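Acetylornithine aminotransferase (Aquifex aeolicus, PDB 2EH6) catalyses the pyridoxal-phosphate-dependent transfer of an amino group from N(2)-acetyl-L-ornithine to 2-oxoglutarate, a step of arginine biosynthesis. Local coordinates at residues W118-F123 against G175-V180. Residues are numbered along the deposited sequence; the frame is centred on the assembly and turned at random.
Sequences WKFISF and GIIIEV. With PLP (pyridoxal-5'-phosphate), chain C.
Between F123 and I177 a water replaces a direct strand-to-strand bond: it accepts from F123 N at 3.1 Å and donates to I177 O at 2.7 Å. Up to that point, strands 119-123 and 175-178 pair in parallel, in the mixed sheet where 173-178 lies between 119-123 and 208-212. I177 N bonds to I121 O at 2.9 Å and I121 N to G175 O, while the link from G175 N to K119 O is weak. G175, lacking a side chain, suits its place beside the F120 ring, whose CD1 also touches I177 CD1 (4.1 Å). F123 CB already points at the neighbouring strand, and with CG anti to the carbonyl carbon (chi1 -65°) the ring lies against I178: CE2 meets I178 CD1 at 3.5 Å and I176 CG2 at 3.9 Å. Branched and apolar, I176 and I178 suit a buried face packed on helix 192-205. Cutting F123 back to an alanine would probably open a gap between the strand ends, beside the water. E179 suits the pocket, its carboxylate OE2 accepting from F127 N and OE1 lying 3.4 Å from PLP C2A. Just before it, amid apolar side chains, the water satisfies two backbone polar atoms where the strands part.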
loop_
_atom_site.group_PDB
_atom_site.type_symbol
_atom_site.label_atom_id
_atom_site.label_comp_id
_atom_site.label_asym_id
_atom_site.label_seq_id
_atom_site.Cartn_x
_atom_site.Cartn_y
_atom_site.Cartn_z
ATOM N N TRP A 118 11.431 12.177 -18.975
ATOM C CA TRP A 118 10.277 11.651 -18.265
ATOM C C TRP A 118 9.853 10.257 -18.711
ATOM O O TRP A 118 8.897 9.698 -18.171
ATOM C CB TRP A 118 9.089 12.613 -18.399
ATOM C CG TRP A 118 8.801 12.912 -19.841
ATOM C CD1 TRP A 118 9.434 13.832 -20.628
ATOM C CD2 TRP A 118 7.882 12.220 -20.696
ATOM N NE1 TRP A 118 8.971 13.754 -21.920
ATOM C CE2 TRP A 118 8.018 12.773 -21.990
ATOM C CE3 TRP A 118 6.961 11.185 -20.496
ATOM C CZ2 TRP A 118 7.264 12.322 -23.080
ATOM C CZ3 TRP A 118 6.211 10.738 -21.581
ATOM C CH2 TRP A 118 6.368 11.308 -22.856
ATOM N N LYS A 119 10.562 9.699 -19.689
ATOM C CA LYS A 119 10.242 8.370 -20.193
ATOM C C LYS A 119 11.006 7.284 -19.446
ATOM O O LYS A 119 12.040 7.535 -18.833
ATOM C CB LYS A 119 10.569 8.263 -21.684
ATOM C CG LYS A 119 9.832 9.254 -22.569
ATOM C CD LYS A 119 10.167 9.013 -24.040
ATOM C CE LYS A 119 9.485 10.039 -24.931
ATOM N NZ LYS A 119 9.786 9.788 -26.367
ATOM N N PHE A 120 10.487 6.069 -19.514
ATOM C CA PHE A 120 11.123 4.943 -18.854
ATOM C C PHE A 120 11.124 3.749 -19.774
ATOM O O PHE A 120 10.196 3.547 -20.560
ATOM C CB PHE A 120 10.370 4.573 -17.571
ATOM C CG PHE A 120 10.456 5.607 -16.499
ATOM C CD1 PHE A 120 11.534 5.634 -15.624
ATOM C CD2 PHE A 120 9.465 6.570 -16.372
ATOM C CE1 PHE A 120 11.624 6.609 -14.634
ATOM C CE2 PHE A 120 9.546 7.548 -15.392
ATOM C CZ PHE A 120 10.627 7.568 -14.520
ATOM N N ILE A 121 12.186 2.967 -19.677
ATOM C CA ILE A 121 12.312 1.752 -20.451
ATOM C C ILE A 121 12.280 0.620 -19.437
ATOM O O ILE A 121 13.094 0.590 -18.518
ATOM C CB ILE A 121 13.657 1.684 -21.202
ATOM C CG1 ILE A 121 13.715 2.780 -22.272
ATOM C CG2 ILE A 121 13.834 0.295 -21.824
ATOM C CD1 ILE A 121 15.037 2.832 -23.026
ATOM N N SER A 122 11.321 -0.285 -19.577
ATOM C CA SER A 122 11.245 -1.432 -18.684
ATOM C C SER A 122 11.351 -2.643 -19.600
ATOM O O SER A 122 11.635 -2.490 -20.788
ATOM C CB SER A 122 9.934 -1.441 -17.887
ATOM O OG SER A 122 8.807 -1.499 -18.737
ATOM N N PHE A 123 11.114 -3.838 -19.075
ATOM C CA PHE A 123 11.254 -5.030 -19.898
ATOM C C PHE A 123 10.037 -5.929 -20.024
ATOM O O PHE A 123 9.155 -5.939 -19.162
ATOM C CB PHE A 123 12.440 -5.844 -19.381
ATOM C CG PHE A 123 13.756 -5.148 -19.542
ATOM C CD1 PHE A 123 14.476 -5.258 -20.729
ATOM C CD2 PHE A 123 14.263 -4.349 -18.525
ATOM C CE1 PHE A 123 15.683 -4.581 -20.902
ATOM C CE2 PHE A 123 15.468 -3.668 -18.689
ATOM C CZ PHE A 123 16.178 -3.786 -19.881
ATOM N N GLY A 175 14.896 7.015 -17.048
ATOM C CA GLY A 175 15.514 5.865 -16.423
ATOM C C GLY A 175 15.105 4.528 -16.993
ATOM O O GLY A 175 14.184 4.429 -17.807
ATOM N N ILE A 176 15.817 3.496 -16.557
ATOM C CA ILE A 176 15.561 2.123 -16.971
ATOM C C ILE A 176 15.181 1.342 -15.710
ATOM O O ILE A 176 15.868 1.433 -14.690
ATOM C CB ILE A 176 16.819 1.500 -17.613
ATOM C CG1 ILE A 176 17.197 2.292 -18.871
ATOM C CG2 ILE A 176 16.566 0.039 -17.952
ATOM C CD1 ILE A 176 18.394 1.744 -19.619
ATOM N N ILE A 177 14.083 0.591 -15.786
ATOM C CA ILE A 177 13.579 -0.195 -14.658
ATOM C C ILE A 177 13.751 -1.681 -14.952
ATOM O O ILE A 177 13.315 -2.164 -15.999
ATOM C CB ILE A 177 12.076 0.079 -14.430
ATOM C CG1 ILE A 177 11.839 1.580 -14.266
ATOM C CG2 ILE A 177 11.593 -0.670 -13.199
ATOM C CD1 ILE A 177 10.372 1.971 -14.250
ATOM N N ILE A 178 14.348 -2.420 -14.023
ATOM C CA ILE A 178 14.568 -3.836 -14.276
ATOM C C ILE A 178 14.597 -4.712 -13.027
ATOM O O ILE A 178 14.852 -4.230 -11.925
ATOM C CB ILE A 178 15.910 -4.011 -15.029
ATOM C CG1 ILE A 178 16.082 -5.454 -15.506
ATOM C CG2 ILE A 178 17.067 -3.595 -14.116
ATOM C CD1 ILE A 178 17.304 -5.654 -16.397
ATOM N N GLU A 179 14.323 -6.001 -13.212
ATOM C CA GLU A 179 14.394 -6.974 -12.124
ATOM C C GLU A 179 15.634 -7.800 -12.461
ATOM O O GLU A 179 15.755 -8.269 -13.587
ATOM C CB GLU A 179 13.171 -7.900 -12.130
ATOM C CG GLU A 179 11.845 -7.203 -11.915
ATOM C CD GLU A 179 10.679 -8.042 -12.388
ATOM O OE1 GLU A 179 10.297 -9.004 -11.682
ATOM O OE2 GLU A 179 10.152 -7.746 -13.479
ATOM N N VAL A 180 16.553 -7.969 -11.512
ATOM C CA VAL A 180 17.759 -8.760 -11.762
ATOM C C VAL A 180 17.336 -10.155 -12.217
ATOM O O VAL A 180 17.950 -10.755 -13.102
ATOM C CB VAL A 180 18.640 -8.853 -10.497
ATOM C CG1 VAL A 180 19.781 -9.825 -10.724
ATOM C CG2 VAL A 180 19.201 -7.476 -10.167
HETATM N N1 PLP C . 7.506 -5.821 -8.255
HETATM C C2 PLP C . 8.024 -7.062 -8.190
HETATM C C2A PLP C . 9.348 -7.364 -8.844
HETATM C C3 PLP C . 7.336 -8.088 -7.511
HETATM O O3 PLP C . 7.861 -9.349 -7.443
HETATM C C4 PLP C . 6.078 -7.783 -6.893
HETATM C C4A PLP C . 5.361 -8.858 -6.167
HETATM C C5 PLP C . 5.559 -6.430 -6.995
HETATM C C6 PLP C . 6.321 -5.481 -7.693
HETATM C C5A PLP C . 4.228 -6.044 -6.368
HETATM O O4P PLP C . 4.383 -5.950 -4.951
HETATM P P PLP C . 2.958 -5.551 -4.283
HETATM O O1P PLP C . 3.153 -5.463 -2.818
HETATM O O2P PLP C . 2.423 -4.149 -4.824
HETATM O O3P PLP C . 1.877 -6.694 -4.624
HETATM O O HOH W 1 11.390 -4.127 -15.951
#